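Local coordinates for protein globin (Chloroflexus aurantiacus, PDB 5D1V) that binds heme as a group II truncated hemoglobin of a thermophilic phototrophic bacterium and probably binds or carries oxygen, at residues L52-Y55 against T61-E64; E90-A95 against N111-A116. All blocks are in the same frame, centred on the assembly; numbering follows the deposited sequence.

Contact 1: residues L52-Y55 against T61-E64; sequences LMQY and TYSE. With HEM (protoporphyrin IX containing Fe), chain C.
The carboxamide of Gln54 and the ring of Tyr62 stand nearly upright to one another, their planes 82° apart, and the two side chains cross at about a right angle. NE2 of Gln54 meets the ring obliquely, 4.0 Å from CD2 of Tyr62. The far edge of the same ring belongs to the heme: propionate oxygen O2A of HEM lies near the ring plane and accepts a hydrogen bond of 2.8 Å from OH of Tyr62. The hydrogen bond across the two segments comes from the other end of the amide. OE1 of Gln54 accepts it from the backbone N of Ser63 at 2.9 Å, with 155° at the hydrogen and the donor tilted a little out of the carbonyl plane. That N-H belongs to the first turn of helix 61-66, so the glutamine supplies an acceptor at the helix start from another helix. Gln54 reaches it because its chain is fully stretched, with CG anti to the backbone N (chi1 180°) and the rest extended beyond; OE1 also rests 3.4 Å from CB of Tyr62 and 3.4 Å from CB of Ser63. The bond at OE1 probably sets the turn of the amide, which places NE2 beside the aromatic ring. OG of Ser63 turns elsewhere, to a hydrogen bond with the backbone O of Arg60. The propionate-bearing heme is also hydrogen-bonded by Arg66, one turn further along the helix of Tyr62. The contact thus ties the C-terminal turn of helix 42-55 to the short helix 61-66 across a five-residue connection, while Leu52 and Met53 pack against helix 13-28.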
# COMPACT_ATOMS: atom_id res chain seq x y z
N LEU A 52 10.66 -8.83 16.94
CA LEU A 52 9.37 -9.20 16.39
C LEU A 52 8.88 -10.49 17.03
O LEU A 52 7.70 -10.62 17.40
CB LEU A 52 9.45 -9.34 14.88
CG LEU A 52 9.76 -8.02 14.15
CD1 LEU A 52 10.06 -8.28 12.67
CD2 LEU A 52 8.64 -7.01 14.32
N MET A 53 9.78 -11.45 17.16
CA MET A 53 9.42 -12.74 17.76
C MET A 53 8.84 -12.54 19.16
O MET A 53 7.82 -13.12 19.52
CB MET A 53 10.66 -13.66 17.83
CG MET A 53 11.10 -14.16 16.47
SD MET A 53 12.70 -14.97 16.52
CE MET A 53 12.40 -16.23 17.73
N GLN A 54 9.51 -11.71 19.94
CA GLN A 54 9.08 -11.43 21.30
C GLN A 54 7.78 -10.66 21.37
O GLN A 54 6.89 -11.00 22.13
CB GLN A 54 10.16 -10.64 22.03
CG GLN A 54 9.81 -10.29 23.47
CD GLN A 54 10.96 -9.58 24.15
OE1 GLN A 54 11.98 -10.19 24.47
NE2 GLN A 54 10.82 -8.27 24.33
N TYR A 55 7.67 -9.61 20.55
CA TYR A 55 6.49 -8.75 20.60
C TYR A 55 5.22 -9.54 20.32
O TYR A 55 4.20 -9.37 21.01
CB TYR A 55 6.61 -7.59 19.60
CG TYR A 55 5.44 -6.63 19.73
CD1 TYR A 55 5.45 -5.63 20.70
CD2 TYR A 55 4.30 -6.78 18.95
CE1 TYR A 55 4.36 -4.78 20.85
CE2 TYR A 55 3.21 -5.92 19.10
CZ TYR A 55 3.25 -4.93 20.05
OH TYR A 55 2.19 -4.08 20.23
N THR A 61 14.02 -13.77 24.03
CA THR A 61 15.45 -13.66 23.77
C THR A 61 15.88 -12.20 23.55
O THR A 61 16.95 -11.76 23.98
CB THR A 61 15.82 -14.53 22.55
OG1 THR A 61 15.26 -15.83 22.73
CG2 THR A 61 17.30 -14.66 22.40
N TYR A 62 15.02 -11.42 22.89
CA TYR A 62 15.33 -10.03 22.65
C TYR A 62 15.68 -9.33 23.97
O TYR A 62 16.73 -8.67 24.08
CB TYR A 62 14.17 -9.29 21.97
CG TYR A 62 14.53 -7.84 21.75
CD1 TYR A 62 15.27 -7.43 20.65
CD2 TYR A 62 14.15 -6.89 22.68
CE1 TYR A 62 15.61 -6.11 20.49
CE2 TYR A 62 14.48 -5.58 22.53
CZ TYR A 62 15.22 -5.19 21.45
OH TYR A 62 15.55 -3.85 21.33
N SER A 63 14.78 -9.42 24.94
CA SER A 63 14.96 -8.78 26.25
C SER A 63 16.23 -9.26 26.95
O SER A 63 16.88 -8.48 27.65
CB SER A 63 13.74 -9.04 27.15
OG SER A 63 13.74 -10.36 27.66
N GLU A 64 16.56 -10.53 26.80
CA GLU A 64 17.76 -11.08 27.42
C GLU A 64 19.00 -10.45 26.83
O GLU A 64 20.02 -10.29 27.53
CB GLU A 64 17.78 -12.60 27.24
CG GLU A 64 16.76 -13.31 28.11
CD GLU A 64 16.43 -14.71 27.64
OE1 GLU A 64 17.15 -15.23 26.75
OE2 GLU A 64 15.43 -15.28 28.15
CHA HEM C . 16.71 -0.79 14.47
CHB HEM C . 12.04 -2.08 14.85
CHC HEM C . 10.80 1.76 12.10
CHD HEM C . 15.47 2.20 10.89
C1A HEM C . 15.56 -1.44 14.85
C2A HEM C . 15.47 -2.50 15.84
C3A HEM C . 14.18 -2.84 15.95
C4A HEM C . 13.41 -2.01 15.03
CMA HEM C . 13.49 -3.92 16.84
CAA HEM C . 16.68 -3.07 16.62
CBA HEM C . 16.63 -2.44 18.02
CGA HEM C . 17.90 -2.82 18.76
O1A HEM C . 19.00 -2.35 18.38
O2A HEM C . 17.83 -3.59 19.74
C1B HEM C . 11.29 -1.14 14.15
C2B HEM C . 9.85 -1.07 14.08
C3B HEM C . 9.53 0.01 13.33
C4B HEM C . 10.74 0.62 12.89
CMB HEM C . 8.89 -2.07 14.77
CAB HEM C . 8.17 0.58 12.90
CBB HEM C . 7.08 -0.18 13.01
C1C HEM C . 11.95 2.21 11.50
C2C HEM C . 12.04 3.27 10.51
C3C HEM C . 13.36 3.37 10.20
C4C HEM C . 14.11 2.39 10.94
CMC HEM C . 10.83 4.10 10.00
CAC HEM C . 14.01 4.29 9.17
CBC HEM C . 13.23 4.63 8.15
C1D HEM C . 16.23 1.48 11.79
C2D HEM C . 17.68 1.47 11.89
C3D HEM C . 18.02 0.64 12.90
C4D HEM C . 16.78 0.11 13.45
CMD HEM C . 18.64 2.29 11.00
CAD HEM C . 19.42 0.29 13.41
CBD HEM C . 19.85 -1.01 12.74
CGD HEM C . 21.20 -1.46 13.20
O1D HEM C . 21.78 -2.33 12.51
O2D HEM C . 21.69 -0.94 14.24
NA HEM C . 14.28 -1.16 14.39
NB HEM C . 11.80 -0.09 13.42
NC HEM C . 13.22 1.73 11.75
ND HEM C . 15.73 0.65 12.75
FE HEM C . 13.76 0.28 13.03
O HOH W 1 13.91 -1.21 11.48

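Contact 2: residues E90-A95 against N111-A116; sequences EHMLAA and NYFRHA. With HEM (protoporphyrin IX containing Fe), chain C.
CG of Met92 sits over one face of the Phe113 ring, the two side chains crossing at about a right angle, and this is one of two side-chain pairs that join the helices. The CH-pi part comes from that CG of Met92, 3.7 Å from the centroid of the Phe113 ring and 18° off its normal, displaced somewhat toward the rim; the closest carbon is CE2 of Phe113, 3.5 Å from CG of Met92. The Met-aromatic part is more oblique, with SD of Met92 4.5 Å from the centroid of the Phe113 ring. With CG anti to the backbone N (chi1 -175°) the methionine comes over the face, and the bend at chi2 sets the sulfur obliquely beside it.

Apolar packing on a charged group follows: CD1 of Leu93 sits over one face of the Arg114 guanidinium, 3.5 Å from NH2 of Arg114, these side chains too crossing at about a right angle. NE of Arg114 forms a salt bridge with Glu110, and NH2 a hydrogen bond to the backbone O of Ala29 of the second subunit.

Heme contacts form the third group. The vinyl carbon CBB of HEM lies at the edge of the Phe113 ring, 4.0 Å from CD1 of Phe113, and OH of Tyr112 comes within 3.9 Å of the heme methyl CMB. Were Phe113 replaced by an alanine, CG of Met92 would probably lose the ring it rests on and a gap is likely to open beside the heme vinyl.

In the fold, helix 82-98 here packs on helix 105-119. Met92 also touches Ile19 and Phe23 of helix 13-28 and Gln48 of helix 42-55, while Phe113 meets Leu52 on that last helix.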
# COMPACT_ATOMS: atom_id res chain seq x y z
N GLU A 90 6.40 0.26 3.42
CA GLU A 90 6.31 -0.42 2.12
C GLU A 90 6.98 -1.80 2.18
O GLU A 90 6.41 -2.83 1.77
CB GLU A 90 6.95 0.42 1.01
CG GLU A 90 6.99 -0.29 -0.34
CD GLU A 90 7.70 0.49 -1.43
OE1 GLU A 90 7.84 1.73 -1.30
OE2 GLU A 90 8.06 -0.13 -2.45
N HIS A 91 8.20 -1.81 2.70
CA HIS A 91 8.98 -3.04 2.65
C HIS A 91 8.51 -4.04 3.68
O HIS A 91 8.52 -5.23 3.42
CB HIS A 91 10.45 -2.72 2.82
CG HIS A 91 10.98 -1.86 1.72
ND1 HIS A 91 10.67 -2.07 0.39
CD2 HIS A 91 11.80 -0.78 1.74
CE1 HIS A 91 11.26 -1.16 -0.35
NE2 HIS A 91 11.94 -0.36 0.44
N MET A 92 8.06 -3.57 4.85
CA MET A 92 7.61 -4.54 5.85
C MET A 92 6.27 -5.11 5.44
O MET A 92 6.00 -6.30 5.62
CB MET A 92 7.49 -3.93 7.26
CG MET A 92 7.13 -5.02 8.32
SD MET A 92 8.38 -6.33 8.49
CE MET A 92 9.68 -5.47 9.35
N LEU A 93 5.39 -4.28 4.89
CA LEU A 93 4.14 -4.86 4.44
C LEU A 93 4.38 -5.87 3.31
O LEU A 93 3.73 -6.92 3.27
CB LEU A 93 3.18 -3.76 4.00
CG LEU A 93 2.81 -2.86 5.18
CD1 LEU A 93 1.76 -1.84 4.73
CD2 LEU A 93 2.34 -3.62 6.40
N ALA A 94 5.29 -5.57 2.39
CA ALA A 94 5.60 -6.52 1.33
C ALA A 94 6.16 -7.81 1.91
O ALA A 94 5.83 -8.90 1.45
CB ALA A 94 6.58 -5.91 0.33
N ALA A 95 7.00 -7.69 2.93
CA ALA A 95 7.62 -8.87 3.53
C ALA A 95 6.55 -9.80 4.15
O ALA A 95 6.64 -11.01 4.00
CB ALA A 95 8.65 -8.46 4.56
N ASN A 111 -1.49 -3.83 11.49
CA ASN A 111 -2.05 -2.77 12.32
C ASN A 111 -0.96 -2.24 13.25
O ASN A 111 -0.79 -1.04 13.43
CB ASN A 111 -3.24 -3.26 13.14
CG ASN A 111 -4.42 -3.76 12.30
OD1 ASN A 111 -4.58 -3.39 11.12
ND2 ASN A 111 -5.30 -4.54 12.92
N TYR A 112 -0.21 -3.16 13.85
CA TYR A 112 0.84 -2.77 14.77
C TYR A 112 1.91 -1.94 14.03
O TYR A 112 2.32 -0.87 14.50
CB TYR A 112 1.47 -4.00 15.43
CG TYR A 112 2.78 -3.63 16.07
CD1 TYR A 112 2.81 -2.89 17.24
CD2 TYR A 112 3.98 -3.97 15.47
CE1 TYR A 112 4.02 -2.51 17.81
CE2 TYR A 112 5.19 -3.61 16.03
CZ TYR A 112 5.20 -2.88 17.20
OH TYR A 112 6.42 -2.51 17.73
N PHE A 113 2.34 -2.41 12.86
CA PHE A 113 3.40 -1.75 12.11
C PHE A 113 3.00 -0.33 11.67
O PHE A 113 3.82 0.59 11.68
CB PHE A 113 3.77 -2.59 10.88
CG PHE A 113 4.55 -3.84 11.20
CD1 PHE A 113 5.56 -3.83 12.14
CD2 PHE A 113 4.25 -5.03 10.56
CE1 PHE A 113 6.29 -5.00 12.42
CE2 PHE A 113 4.96 -6.19 10.83
CZ PHE A 113 5.98 -6.17 11.76
N ARG A 114 1.75 -0.16 11.28
CA ARG A 114 1.30 1.14 10.78
C ARG A 114 1.36 2.14 11.91
O ARG A 114 1.78 3.28 11.75
CB ARG A 114 -0.11 1.06 10.18
CG ARG A 114 -0.16 0.36 8.84
CD ARG A 114 -1.56 0.35 8.22
NE ARG A 114 -1.64 -0.35 6.94
CZ ARG A 114 -1.34 0.19 5.75
NH1 ARG A 114 -0.89 1.45 5.66
NH2 ARG A 114 -1.47 -0.54 4.66
N HIS A 115 0.97 1.71 13.10
CA HIS A 115 1.01 2.58 14.26
C HIS A 115 2.46 2.87 14.67
O HIS A 115 2.83 4.02 14.87
CB HIS A 115 0.24 1.94 15.41
CG HIS A 115 0.07 2.83 16.60
ND1 HIS A 115 1.02 2.96 17.59
CD2 HIS A 115 -0.97 3.62 16.97
CE1 HIS A 115 0.57 3.79 18.52
NE2 HIS A 115 -0.63 4.20 18.17
N ALA A 116 3.26 1.82 14.78
CA ALA A 116 4.65 1.93 15.25
C ALA A 116 5.50 2.80 14.31
O ALA A 116 6.33 3.62 14.77
CB ALA A 116 5.24 0.57 15.38
CHA HEM C . 16.71 -0.79 14.47
CHB HEM C . 12.04 -2.08 14.85
CHC HEM C . 10.80 1.76 12.10
CHD HEM C . 15.47 2.20 10.89
C1A HEM C . 15.56 -1.44 14.85
C2A HEM C . 15.47 -2.50 15.84
C3A HEM C . 14.18 -2.84 15.95
C4A HEM C . 13.41 -2.01 15.03
CMA HEM C . 13.49 -3.92 16.84
CAA HEM C . 16.68 -3.07 16.62
CBA HEM C . 16.63 -2.44 18.02
CGA HEM C . 17.90 -2.82 18.76
O1A HEM C . 19.00 -2.35 18.38
O2A HEM C . 17.83 -3.59 19.74
C1B HEM C . 11.29 -1.14 14.15
C2B HEM C . 9.85 -1.07 14.08
C3B HEM C . 9.53 0.01 13.33
C4B HEM C . 10.74 0.62 12.89
CMB HEM C . 8.89 -2.07 14.77
CAB HEM C . 8.17 0.58 12.90
CBB HEM C . 7.08 -0.18 13.01
C1C HEM C . 11.95 2.21 11.50
C2C HEM C . 12.04 3.27 10.51
C3C HEM C . 13.36 3.37 10.20
C4C HEM C . 14.11 2.39 10.94
CMC HEM C . 10.83 4.10 10.00
CAC HEM C . 14.01 4.29 9.17
CBC HEM C . 13.23 4.63 8.15
C1D HEM C . 16.23 1.48 11.79
C2D HEM C . 17.68 1.47 11.89
C3D HEM C . 18.02 0.64 12.90
C4D HEM C . 16.78 0.11 13.45
CMD HEM C . 18.64 2.29 11.00
CAD HEM C . 19.42 0.29 13.41
CBD HEM C . 19.85 -1.01 12.74
CGD HEM C . 21.20 -1.46 13.20
O1D HEM C . 21.78 -2.33 12.51
O2D HEM C . 21.69 -0.94 14.24
NA HEM C . 14.28 -1.16 14.39
NB HEM C . 11.80 -0.09 13.42
NC HEM C . 13.22 1.73 11.75
ND HEM C . 15.73 0.65 12.75
FE HEM C . 13.76 0.28 13.03
O HOH W 1 13.91 -1.21 11.48

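How the contacts relate
Contact 1 is finished before the chain reaches contact 2; their centres are about 18 Å apart, on either side of the middle of the subunit, and both belong to the globin fold. They share no helix: helices 42-55 and 61-66 make the first, helices 82-98 and 105-119 the second. Helix 42-55 bridges them, since CD2 of Leu52 packs 3.6 Å from CE1 of Phe113 and the ring of Tyr55 stacks with that of Tyr112. So these two contacts meet the same heme in different ways, one by a hydrogen bond at a propionate, the other by apolar contact at a vinyl group, beside the axial bond of His75 to the iron.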